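Local coordinates for DYNE8 (Micromonospora chersina, PDB 4AMM), which forms the acyltransferase domain of the iterative polyketide synthase of enediyne (dynemicin) biosynthesis and probably transfers acyl units to its carrier domain, at residues 157-162 with 346-351; 150-155 with 179-184; 163-168 with 394-399; 97-102 with 386-391. All blocks are in the same frame, centred on the assembly; numbering follows the deposited sequence.

Contact 1 of 4, residues 157-162 with 346-351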
loop_
_atom_site.group_PDB
_atom_site.type_symbol
_atom_site.label_atom_id
_atom_site.label_comp_id
_atom_site.label_asym_id
_atom_site.label_seq_id
_atom_site.Cartn_x
_atom_site.Cartn_y
_atom_site.Cartn_z
ATOM N N ALA A 157 6.905 8.149 -8.485
ATOM C CA ALA A 157 5.926 9.200 -8.878
ATOM C C ALA A 157 5.018 9.471 -7.714
ATOM O O ALA A 157 4.722 10.668 -7.419
ATOM C CB ALA A 157 5.132 8.759 -10.073
ATOM N N GLY A 158 4.566 8.464 -6.968
ATOM C CA GLY A 158 3.800 8.771 -5.736
ATOM C C GLY A 158 4.613 9.521 -4.714
ATOM O O GLY A 158 3.990 10.370 -4.057
ATOM N N ILE A 159 5.898 9.237 -4.534
ATOM C CA ILE A 159 6.671 10.036 -3.599
ATOM C C ILE A 159 6.737 11.485 -4.122
ATOM O O ILE A 159 6.638 12.411 -3.289
ATOM C CB ILE A 159 8.048 9.432 -3.486
ATOM C CG1 ILE A 159 7.962 8.077 -2.735
ATOM C CG2 ILE A 159 9.019 10.401 -2.773
ATOM C CD1 ILE A 159 9.214 7.204 -2.878
ATOM N N ARG A 160 6.883 11.725 -5.382
ATOM C CA ARG A 160 6.873 13.120 -5.933
ATOM C C ARG A 160 5.523 13.751 -5.607
ATOM O O ARG A 160 5.564 14.997 -5.273
ATOM C CB ARG A 160 7.056 13.105 -7.405
ATOM C CG ARG A 160 8.556 12.754 -7.766
ATOM C CD ARG A 160 8.897 13.092 -9.245
ATOM N NE ARG A 160 7.987 12.505 -10.223
ATOM C CZ ARG A 160 8.105 11.305 -10.842
ATOM N NH1 ARG A 160 9.048 10.485 -10.498
ATOM N NH2 ARG A 160 7.227 10.926 -11.760
ATOM N N TRP A 161 4.403 13.046 -5.613
ATOM C CA TRP A 161 3.119 13.670 -5.201
ATOM C C TRP A 161 3.119 13.993 -3.755
ATOM O O TRP A 161 2.701 15.110 -3.343
ATOM C CB TRP A 161 1.992 12.664 -5.576
ATOM C CG TRP A 161 0.562 13.074 -5.214
ATOM C CD1 TRP A 161 -0.215 12.503 -4.290
ATOM C CD2 TRP A 161 -0.138 14.145 -5.796
ATOM N NE1 TRP A 161 -1.442 13.158 -4.268
ATOM C CE2 TRP A 161 -1.410 14.166 -5.186
ATOM C CE3 TRP A 161 0.157 15.062 -6.802
ATOM C CZ2 TRP A 161 -2.412 15.123 -5.538
ATOM C CZ3 TRP A 161 -0.878 16.025 -7.172
ATOM C CH2 TRP A 161 -2.136 15.994 -6.523
ATOM N N LEU A 162 3.561 13.089 -2.904
ATOM C CA LEU A 162 3.682 13.423 -1.464
ATOM C C LEU A 162 4.594 14.618 -1.260
ATOM O O LEU A 162 4.293 15.497 -0.376
ATOM C CB LEU A 162 4.271 12.256 -0.595
ATOM C CG LEU A 162 3.452 10.984 -0.679
ATOM C CD1 LEU A 162 4.199 9.882 0.090
ATOM C CD2 LEU A 162 2.049 11.156 -0.086
ATOM N N VAL A 346 -1.574 5.052 3.997
ATOM C CA VAL A 346 -1.752 5.405 2.619
ATOM C C VAL A 346 -0.738 4.659 1.792
ATOM O O VAL A 346 0.488 4.718 2.045
ATOM C CB VAL A 346 -1.546 6.970 2.420
ATOM C CG1 VAL A 346 -1.636 7.287 0.910
ATOM C CG2 VAL A 346 -2.665 7.684 3.211
ATOM N N GLU A 347 -1.219 3.875 0.840
ATOM C CA GLU A 347 -0.326 3.147 -0.093
ATOM C C GLU A 347 0.133 4.039 -1.231
ATOM O O GLU A 347 -0.689 4.748 -1.868
ATOM C CB GLU A 347 -1.095 1.883 -0.558
ATOM C CG GLU A 347 -0.296 0.990 -1.523
ATOM C CD GLU A 347 -1.054 -0.292 -1.874
ATOM O OE1 GLU A 347 -2.227 -0.451 -1.479
ATOM O OE2 GLU A 347 -0.383 -1.177 -2.353
ATOM N N VAL A 348 1.454 4.013 -1.447
ATOM C CA VAL A 348 2.128 4.917 -2.442
ATOM C C VAL A 348 2.762 4.107 -3.586
ATOM O O VAL A 348 3.916 3.683 -3.542
ATOM C CB VAL A 348 3.237 5.668 -1.684
ATOM C CG1 VAL A 348 3.910 6.785 -2.553
ATOM C CG2 VAL A 348 2.693 6.359 -0.426
ATOM N N GLY A 349 1.968 3.829 -4.604
ATOM C CA GLY A 349 2.483 2.896 -5.603
ATOM C C GLY A 349 1.263 2.549 -6.351
ATOM O O GLY A 349 0.123 3.049 -6.112
ATOM N N PRO A 350 1.488 1.710 -7.369
ATOM C CA PRO A 350 0.416 1.297 -8.235
ATOM C C PRO A 350 -0.379 0.189 -7.564
ATOM O O PRO A 350 0.186 -0.623 -6.848
ATOM C CB PRO A 350 1.189 0.742 -9.459
ATOM C CG PRO A 350 2.501 0.330 -8.985
ATOM C CD PRO A 350 2.800 1.116 -7.694
ATOM N N GLY A 351 -1.673 0.195 -7.859
ATOM C CA GLY A 351 -2.626 -0.800 -7.394
ATOM C C GLY A 351 -2.967 -0.599 -5.922
ATOM O O GLY A 351 -2.642 0.430 -5.331
#

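Contact 2 of 4, residues 150-155 with 179-184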
loop_
_atom_site.group_PDB
_atom_site.type_symbol
_atom_site.label_atom_id
_atom_site.label_comp_id
_atom_site.label_asym_id
_atom_site.label_seq_id
_atom_site.Cartn_x
_atom_site.Cartn_y
_atom_site.Cartn_z
ATOM N N ALA A 150 9.041 -1.103 -13.244
ATOM C CA ALA A 150 7.755 -0.434 -13.481
ATOM C C ALA A 150 7.078 -0.065 -12.202
ATOM O O ALA A 150 6.619 1.116 -12.068
ATOM C CB ALA A 150 6.862 -1.267 -14.319
ATOM N N ILE A 151 6.996 -0.984 -11.244
ATOM C CA ILE A 151 6.328 -0.678 -9.970
ATOM C C ILE A 151 7.114 0.408 -9.252
ATOM O O ILE A 151 6.488 1.343 -8.656
ATOM C CB ILE A 151 6.330 -1.925 -9.148
ATOM C CG1 ILE A 151 5.300 -2.893 -9.811
ATOM C CG2 ILE A 151 5.926 -1.667 -7.686
ATOM C CD1 ILE A 151 5.445 -4.384 -9.290
ATOM N N ILE A 152 8.442 0.365 -9.198
ATOM C CA ILE A 152 9.250 1.357 -8.472
ATOM C C ILE A 152 9.109 2.698 -9.187
ATOM O O ILE A 152 8.969 3.713 -8.464
ATOM C CB ILE A 152 10.694 0.852 -8.347
ATOM C CG1 ILE A 152 10.761 -0.293 -7.378
ATOM C CG2 ILE A 152 11.601 2.015 -7.998
ATOM C CD1 ILE A 152 10.435 0.153 -5.892
ATOM N N ALA A 153 9.026 2.749 -10.501
ATOM C CA ALA A 153 8.823 4.072 -11.164
ATOM C C ALA A 153 7.492 4.662 -10.709
ATOM O O ALA A 153 7.432 5.897 -10.410
ATOM C CB ALA A 153 8.879 3.901 -12.674
ATOM N N ASP A 154 6.431 3.893 -10.606
ATOM C CA ASP A 154 5.125 4.432 -10.145
ATOM C C ASP A 154 5.248 4.841 -8.693
ATOM O O ASP A 154 4.678 5.863 -8.280
ATOM C CB ASP A 154 3.955 3.465 -10.356
ATOM C CG ASP A 154 3.561 3.334 -11.820
ATOM O OD1 ASP A 154 3.704 4.305 -12.608
ATOM O OD2 ASP A 154 3.054 2.237 -12.164
ATOM N N SER A 155 5.894 4.053 -7.838
ATOM C CA SER A 155 6.105 4.462 -6.409
ATOM C C SER A 155 6.855 5.768 -6.330
ATOM O O SER A 155 6.568 6.618 -5.428
ATOM C CB SER A 155 6.750 3.349 -5.603
ATOM O OG SER A 155 5.826 2.246 -5.611
ATOM N N GLU A 179 10.379 -2.189 -0.221
ATOM C CA GLU A 179 11.355 -1.645 0.755
ATOM C C GLU A 179 12.311 -0.730 0.015
ATOM O O GLU A 179 12.825 0.205 0.625
ATOM C CB GLU A 179 12.071 -2.782 1.421
ATOM C CG GLU A 179 12.914 -2.290 2.658
ATOM C CD GLU A 179 12.747 -3.173 3.861
ATOM O OE1 GLU A 179 11.651 -3.712 4.124
ATOM O OE2 GLU A 179 13.719 -3.307 4.681
ATOM N N LEU A 180 12.646 -0.964 -1.224
ATOM C CA LEU A 180 13.494 -0.032 -2.027
ATOM C C LEU A 180 12.878 1.353 -2.131
ATOM O O LEU A 180 13.586 2.373 -1.901
ATOM C CB LEU A 180 13.797 -0.511 -3.451
ATOM C CG LEU A 180 14.856 -1.590 -3.545
ATOM C CD1 LEU A 180 14.448 -2.917 -2.848
ATOM C CD2 LEU A 180 15.108 -1.831 -5.040
ATOM N N ALA A 181 11.584 1.443 -2.361
ATOM C CA ALA A 181 10.905 2.733 -2.481
ATOM C C ALA A 181 10.820 3.329 -1.081
ATOM O O ALA A 181 10.977 4.600 -0.966
ATOM C CB ALA A 181 9.523 2.543 -3.064
ATOM N N ALA A 182 10.560 2.567 -0.025
ATOM C CA ALA A 182 10.508 3.109 1.327
ATOM C C ALA A 182 11.868 3.738 1.671
ATOM O O ALA A 182 11.886 4.847 2.293
ATOM C CB ALA A 182 10.081 2.056 2.353
ATOM N N LEU A 183 12.957 3.059 1.363
ATOM C CA LEU A 183 14.298 3.615 1.660
ATOM C C LEU A 183 14.500 4.861 0.856
ATOM O O LEU A 183 15.130 5.809 1.379
ATOM C CB LEU A 183 15.336 2.547 1.277
ATOM C CG LEU A 183 15.403 1.435 2.313
ATOM C CD1 LEU A 183 16.242 0.262 1.857
ATOM C CD2 LEU A 183 15.999 1.895 3.696
ATOM N N SER A 184 14.032 4.967 -0.379
ATOM C CA SER A 184 14.207 6.177 -1.201
ATOM C C SER A 184 13.422 7.314 -0.554
ATOM O O SER A 184 13.936 8.441 -0.353
ATOM C CB SER A 184 13.804 5.973 -2.663
ATOM O OG SER A 184 14.204 7.113 -3.425
#

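Contact 3 of 4, residues 163-168 with 394-399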
loop_
_atom_site.group_PDB
_atom_site.type_symbol
_atom_site.label_atom_id
_atom_site.label_comp_id
_atom_site.label_asym_id
_atom_site.label_seq_id
_atom_site.Cartn_x
_atom_site.Cartn_y
_atom_site.Cartn_z
ATOM N N ASP A 163 5.695 14.694 -1.987
ATOM C CA ASP A 163 6.607 15.874 -1.856
ATOM C C ASP A 163 5.894 17.169 -2.344
ATOM O O ASP A 163 6.011 18.201 -1.595
ATOM C CB ASP A 163 7.830 15.690 -2.743
ATOM C CG ASP A 163 8.787 14.579 -2.302
ATOM O OD1 ASP A 163 8.798 14.190 -1.111
ATOM O OD2 ASP A 163 9.566 14.243 -3.271
ATOM N N ARG A 164 5.123 17.119 -3.391
ATOM C CA ARG A 164 4.404 18.324 -3.880
ATOM C C ARG A 164 3.423 18.739 -2.759
ATOM O O ARG A 164 3.216 19.963 -2.600
ATOM C CB ARG A 164 3.655 18.011 -5.157
ATOM C CG ARG A 164 2.872 19.206 -5.728
ATOM C CD ARG A 164 2.425 18.902 -7.101
ATOM N NE ARG A 164 1.805 20.130 -7.551
ATOM C CZ ARG A 164 1.415 20.359 -8.765
ATOM N NH1 ARG A 164 1.519 19.372 -9.665
ATOM N NH2 ARG A 164 0.876 21.535 -9.081
ATOM N N LEU A 165 2.835 17.812 -2.022
ATOM C CA LEU A 165 1.853 18.121 -0.970
ATOM C C LEU A 165 2.477 18.479 0.333
ATOM O O LEU A 165 1.767 18.885 1.260
ATOM C CB LEU A 165 0.909 16.908 -0.775
ATOM C CG LEU A 165 -0.048 16.573 -1.916
ATOM C CD1 LEU A 165 -0.588 15.223 -1.580
ATOM C CD2 LEU A 165 -1.146 17.558 -2.023
ATOM N N GLY A 166 3.789 18.286 0.486
ATOM C CA GLY A 166 4.414 18.468 1.812
ATOM C C GLY A 166 3.923 17.464 2.839
ATOM O O GLY A 166 3.780 17.765 4.040
ATOM N N ALA A 167 3.693 16.223 2.460
ATOM C CA ALA A 167 3.154 15.258 3.411
ATOM C C ALA A 167 4.043 14.932 4.575
ATOM O O ALA A 167 5.278 14.828 4.420
ATOM C CB ALA A 167 2.809 13.938 2.601
ATOM N N ARG A 168 3.411 14.761 5.727
ATOM C CA ARG A 168 4.172 14.429 6.957
ATOM C C ARG A 168 3.689 13.127 7.635
ATOM O O ARG A 168 3.116 13.103 8.695
ATOM C CB ARG A 168 3.994 15.549 7.951
ATOM C CG ARG A 168 4.722 16.837 7.498
ATOM C CD ARG A 168 4.756 17.892 8.633
ATOM N NE ARG A 168 3.386 18.242 8.950
ATOM C CZ ARG A 168 2.919 18.768 10.072
ATOM N NH1 ARG A 168 3.730 19.026 11.089
ATOM N NH2 ARG A 168 1.618 19.030 10.160
ATOM N N ALA A 394 -4.929 20.881 -0.608
ATOM C CA ALA A 394 -5.320 19.944 -1.646
ATOM C C ALA A 394 -5.394 20.597 -3.011
ATOM O O ALA A 394 -5.754 19.926 -4.039
ATOM C CB ALA A 394 -6.723 19.388 -1.231
ATOM N N THR A 395 -5.010 21.871 -3.172
ATOM C CA THR A 395 -5.018 22.528 -4.505
ATOM C C THR A 395 -4.206 21.779 -5.615
ATOM O O THR A 395 -4.637 21.932 -6.757
ATOM C CB THR A 395 -4.659 24.030 -4.497
ATOM O OG1 THR A 395 -3.299 24.158 -4.068
ATOM C CG2 THR A 395 -5.608 24.825 -3.620
ATOM N N PRO A 396 -3.119 21.033 -5.286
ATOM C CA PRO A 396 -2.421 20.322 -6.383
ATOM C C PRO A 396 -3.379 19.389 -7.150
ATOM O O PRO A 396 -3.084 19.137 -8.338
ATOM C CB PRO A 396 -1.334 19.555 -5.642
ATOM C CG PRO A 396 -1.019 20.378 -4.476
ATOM C CD PRO A 396 -2.392 20.904 -4.008
ATOM N N PHE A 397 -4.445 18.905 -6.557
ATOM C CA PHE A 397 -5.323 18.022 -7.303
ATOM C C PHE A 397 -6.023 18.746 -8.419
ATOM O O PHE A 397 -6.549 18.093 -9.324
ATOM C CB PHE A 397 -6.340 17.409 -6.295
ATOM C CG PHE A 397 -7.184 16.308 -6.905
ATOM C CD1 PHE A 397 -6.699 15.008 -6.923
ATOM C CD2 PHE A 397 -8.436 16.566 -7.396
ATOM C CE1 PHE A 397 -7.455 13.948 -7.573
ATOM C CE2 PHE A 397 -9.232 15.472 -8.012
ATOM C CZ PHE A 397 -8.719 14.240 -8.093
ATOM N N PHE A 398 -6.073 20.083 -8.408
ATOM C CA PHE A 398 -6.825 20.879 -9.381
ATOM C C PHE A 398 -5.951 21.508 -10.455
ATOM O O PHE A 398 -6.489 22.115 -11.363
ATOM C CB PHE A 398 -7.686 21.932 -8.631
ATOM C CG PHE A 398 -8.726 21.292 -7.784
ATOM C CD1 PHE A 398 -9.931 20.898 -8.399
ATOM C CD2 PHE A 398 -8.465 20.931 -6.469
ATOM C CE1 PHE A 398 -10.851 20.183 -7.725
ATOM C CE2 PHE A 398 -9.445 20.213 -5.720
ATOM C CZ PHE A 398 -10.640 19.836 -6.369
ATOM N N ALA A 399 -4.654 21.318 -10.311
ATOM C CA ALA A 399 -3.648 21.939 -11.209
ATOM C C ALA A 399 -3.428 21.112 -12.454
ATOM O O ALA A 399 -3.281 19.887 -12.399
ATOM C CB ALA A 399 -2.341 22.083 -10.465
#

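Contact 4 of 4, residues 97-102 with 386-391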
loop_
_atom_site.group_PDB
_atom_site.type_symbol
_atom_site.label_atom_id
_atom_site.label_comp_id
_atom_site.label_asym_id
_atom_site.label_seq_id
_atom_site.Cartn_x
_atom_site.Cartn_y
_atom_site.Cartn_z
ATOM N N LEU A 97 -4.103 13.110 12.807
ATOM C CA LEU A 97 -3.894 11.722 13.133
ATOM C C LEU A 97 -2.498 11.284 12.683
ATOM O O LEU A 97 -1.790 12.041 12.049
ATOM C CB LEU A 97 -4.915 10.869 12.362
ATOM C CG LEU A 97 -6.313 11.330 12.556
ATOM C CD1 LEU A 97 -7.234 10.309 11.975
ATOM C CD2 LEU A 97 -6.683 11.403 13.988
ATOM N N ARG A 98 -2.090 10.101 13.065
ATOM C CA ARG A 98 -0.798 9.539 12.644
ATOM C C ARG A 98 -1.015 8.778 11.330
ATOM O O ARG A 98 -1.879 7.882 11.294
ATOM C CB ARG A 98 -0.311 8.540 13.666
ATOM C CG ARG A 98 0.159 9.283 14.931
ATOM C CD ARG A 98 0.600 8.285 16.048
ATOM N NE ARG A 98 1.785 7.581 15.658
ATOM C CZ ARG A 98 3.027 8.032 15.814
ATOM N NH1 ARG A 98 3.243 9.233 16.373
ATOM N NH2 ARG A 98 4.076 7.327 15.429
ATOM N N VAL A 99 -0.246 9.153 10.291
ATOM C CA VAL A 99 -0.387 8.508 8.954
ATOM C C VAL A 99 0.851 7.806 8.659
ATOM O O VAL A 99 1.952 8.346 8.748
ATOM C CB VAL A 99 -0.691 9.578 7.864
ATOM C CG1 VAL A 99 -0.753 8.882 6.495
ATOM C CG2 VAL A 99 -2.052 10.233 8.132
ATOM N N GLY A 100 0.726 6.520 8.186
ATOM C CA GLY A 100 1.898 5.745 7.760
ATOM C C GLY A 100 1.822 5.489 6.278
ATOM O O GLY A 100 0.720 5.450 5.745
ATOM N N LEU A 101 2.953 5.285 5.628
ATOM C CA LEU A 101 2.996 4.897 4.218
ATOM C C LEU A 101 3.258 3.420 3.999
ATOM O O LEU A 101 4.016 2.793 4.696
ATOM C CB LEU A 101 4.053 5.687 3.446
ATOM C CG LEU A 101 4.022 7.217 3.641
ATOM C CD1 LEU A 101 5.137 7.812 2.804
ATOM C CD2 LEU A 101 2.687 7.749 3.180
ATOM N N LEU A 102 2.594 2.917 2.972
ATOM C CA LEU A 102 2.836 1.502 2.467
ATOM C C LEU A 102 3.346 1.511 1.068
ATOM O O LEU A 102 2.694 2.087 0.197
ATOM C CB LEU A 102 1.510 0.750 2.515
ATOM C CG LEU A 102 0.747 0.744 3.849
ATOM C CD1 LEU A 102 -0.667 0.067 3.654
ATOM C CD2 LEU A 102 1.483 0.019 4.929
ATOM N N PHE A 386 -5.420 14.724 3.570
ATOM C CA PHE A 386 -5.898 16.044 4.008
ATOM C C PHE A 386 -6.681 15.916 5.278
ATOM O O PHE A 386 -6.433 16.623 6.267
ATOM C CB PHE A 386 -6.710 16.736 2.886
ATOM C CG PHE A 386 -7.258 18.082 3.298
ATOM C CD1 PHE A 386 -6.433 19.208 3.139
ATOM C CD2 PHE A 386 -8.495 18.197 3.866
ATOM C CE1 PHE A 386 -6.904 20.461 3.553
ATOM C CE2 PHE A 386 -8.966 19.425 4.304
ATOM C CZ PHE A 386 -8.159 20.596 4.106
ATOM N N ALA A 387 -7.658 15.018 5.379
ATOM C CA ALA A 387 -8.520 14.947 6.558
ATOM C C ALA A 387 -7.685 14.568 7.747
ATOM O O ALA A 387 -7.953 15.073 8.862
ATOM C CB ALA A 387 -9.671 13.977 6.328
ATOM N N ALA A 388 -6.711 13.689 7.615
ATOM C CA ALA A 388 -5.879 13.239 8.718
ATOM C C ALA A 388 -4.849 14.283 9.112
ATOM O O ALA A 388 -4.135 14.086 10.109
ATOM C CB ALA A 388 -5.182 11.904 8.359
ATOM N N GLY A 389 -4.762 15.400 8.361
ATOM C CA GLY A 389 -3.846 16.469 8.740
ATOM C C GLY A 389 -2.441 16.179 8.328
ATOM O O GLY A 389 -1.549 16.943 8.789
ATOM N N ALA A 390 -2.176 15.215 7.445
ATOM C CA ALA A 390 -0.789 14.979 6.989
ATOM C C ALA A 390 -0.393 15.942 5.848
ATOM O O ALA A 390 0.799 16.064 5.597
ATOM C CB ALA A 390 -0.598 13.534 6.555
ATOM N N VAL A 391 -1.352 16.579 5.181
ATOM C CA VAL A 391 -1.100 17.595 4.176
ATOM C C VAL A 391 -2.010 18.762 4.468
ATOM O O VAL A 391 -3.135 18.551 5.004
ATOM C CB VAL A 391 -1.244 17.120 2.694
ATOM C CG1 VAL A 391 -0.315 15.948 2.411
ATOM C CG2 VAL A 391 -2.708 16.735 2.370
HETATM O O HOH W 1 -0.932 13.624 10.011
#

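Contact 1 of 4, residues 157-162 with 346-351
Val-348 presses both of its methyl groups against one flank of the helical turn 157-162; it takes part in every close contact and supplies about half of the buried surface. The tight part lies at Gly-158. With no side chain on the helix at this point, the two backbones come to 5.3 Å between the CA atoms of Gly-158 and Val-348, and Val-348 CG1 rests directly on the main chain, 3.6 Å from Gly-158 C and 3.7 Å from Ile-159 N. The rotation about its first torsion (chi1 -173°) sets CG1 opposite the backbone N and leaves CG2 for a second partner one turn further along the helix. There the two side chains meet end-on, Leu-162 CD1 3.9 Å from Val-348 CG2.

Val-348 directly follows strand 344-347 of the parallel sheet, and helix 144-165 lies across that sheet, so the contact is a helix-on-sheet layer of the alpha/beta core of the acyltransferase fold. Leu-101 and Phe-103 of the neighbouring strand 99-103 also touch Val-348, while Leu-385 of helix 376-387 covers Leu-162 and Val-346.

Toward Ile-159 the fit is looser. Its side chain is partly exposed and comes no nearer than 4.3 Å, from Ile-159 CG1 to Val-348 CG1, before going on to Phe-103. The solvent side of the helix belongs to Arg-160, whose guanidinium folds back along its own helix, with the CA of Ala-157 over the centre of one face at 3.5 Å. Trp-161 turns to helix 376-387, where its NE1 is hydrogen-bonded to Thr-382 OG1.

Contact 2 of 4, residues 150-155 with 179-184
Ala-181 offers its single methyl group to two side chains of helix 144-165 at once. Ile-152 CD1 lies 3.8 Å from Ala-181 CB, and Ser-155 CB, one turn further on, is also 3.8 Å from Ala-181 CB. Beside the first of these, Ile-152 CD1 meets Leu-180 CB at 4.2 Å. The bend about the second torsion of Ile-152 (chi2 -67°) turns CD1 away from an extended course and onto the backbone side of Ala-181.

The axes of the two segments come to 9.9 Å and run in the same general sense, crossing at -30°. In the next shell, Thr-194 and Ala-198 of helix 191-206 touch Ile-152, and Phe-103 touches Ala-181. Ser-155 uses only its CB here; its OG is probably hydrogen-bonded to Val-348 O, in the loop after strand 344-347. Glu-179, at the start of the other segment, points away and is held by Ser-307 OG and Thr-308 N. Helix 178-185 follows a Gly-X-Ser-X-Gly sequence consistent with a nucleophile elbow, as in related acyltransferases. Between these two segments, the helix behind that probable elbow meets its neighbour through apolar contact, with no hydrogen bond fixing it.

Contact 3 of 4, residues 163-168 with 394-399
Arg-164 and Leu-165, in the last turn of helix 144-165, pack on Pro-396 of the C-terminal tail in a partly buried contact at the periphery of the domain, about 19 Å from the centre of the chain to the centre of the contact. No hydrogen bond joins the two segments, and the proline ring is what both helix residues share. The aliphatic chain of Arg-164 starts opposite the backbone N (chi1 180°) and runs out fully extended, sliding past the proline in the opposing direction. Arg-164 NE comes to 3.7 Å from Pro-396 CB, and one face of the guanidinium lies over Pro-396 CA. Further out, Arg-164 NH2 is 3.5 Å from Ala-399 CB, an oblique approach in an exposed setting.

On the buried side, Leu-165 reaches in at a slant to the ring, placing CD2 3.7 Å from Pro-396 CG. Behind it, Val-391 closes over Leu-165, and Trp-161, also of helix 144-165, touches Pro-396. The tail is coiled in turns, Phe-397 N bonding back to Ala-394 O and Phe-398 N to Thr-395 O. Phe-397 and Phe-398 touch strand 4-10, and Phe-398 also helix 32-45, so the tail sits between the helix end and the N-terminal antiparallel-sheet region.

Directly after Leu-165 the helix closes with a Schellman motif. Gly-166 takes a positive phi of 65°, its N bonds to Asp-163 O at 3.0 Å, and Ala-167 N lies 3.0 Å from Leu-162 O, probably hydrogen-bonded. Separately, a C-terminal segment passing the acyltransferase core to an N-terminal alpha/beta region is consistent with the post-AT linker of polyketide synthases.

Contact 4 of 4, residues 97-102 with 386-391
Leu-97 and Ala-388 are joined through their backbones: Leu-97 N donates to Ala-388 O at 2.9 Å, the only direct hydrogen bond between the segments. It is somewhat bent, with 149° at the hydrogen, and the donor stands 22° off the plane of the carbonyl. A water 2.7 Å from Leu-97 O and 3.2 Å from Ala-388 O bridges the two segments, though more acceptors are in reach than it has protons.

The accepting carbonyl lies just where helix 376-387 gives way to a loop, and there Gly-389 turns to positive phi in a Schellman motif and its N bonds to Phe-386 O. This junction lies against the entry to strand 99-103, the middle strand of the five-stranded parallel sheet.

Apolar contacts make up the rest. Val-99 sets CG1 opposite its backbone N (chi1 177°), which leaves CG2 to touch two methyl groups, 3.6 Å from Ala-388 CB and 3.9 Å from Ala-390 CB. Leu-97 CB adds a contact 4.1 Å from Ala-388 CB, while Leu-83 and Val-92 of the antiparallel sheet touch the Leu-97 side chain. Leu-385 packs on both Val-99 and Ala-390.

Arg-53 bonds through NH1 to the carbonyls of Phe-386 and Val-391 and makes a cation-pi contact with the Phe-386 ring, and Asp-343 OD2 receives Arg-98 N.

In the fold
Helix 144-165 ties three of the four contacts together, with contact 2 on its earlier turns, contact 1 in the middle and contact 3 at its C-terminal end; the centres of contacts 1 and 2 are 9 Å apart, those of contacts 1 and 3 12 Å. Contact 4 meets contact 1 through the sheet: Val-348 N lies 2.8 Å from Leu-102 O and Val-346 N 2.9 Å from Gly-100 O. It also reaches contact 3, with Arg-168 N 2.9 Å from Ala-390 O. In contact 2 the side chain of Ala-181 lies near the probable nucleophile elbow, while the centres of contacts 3 and 4 both lie about 19 Å from the centre of contact 2, on the side of the N-terminal antiparallel sheet.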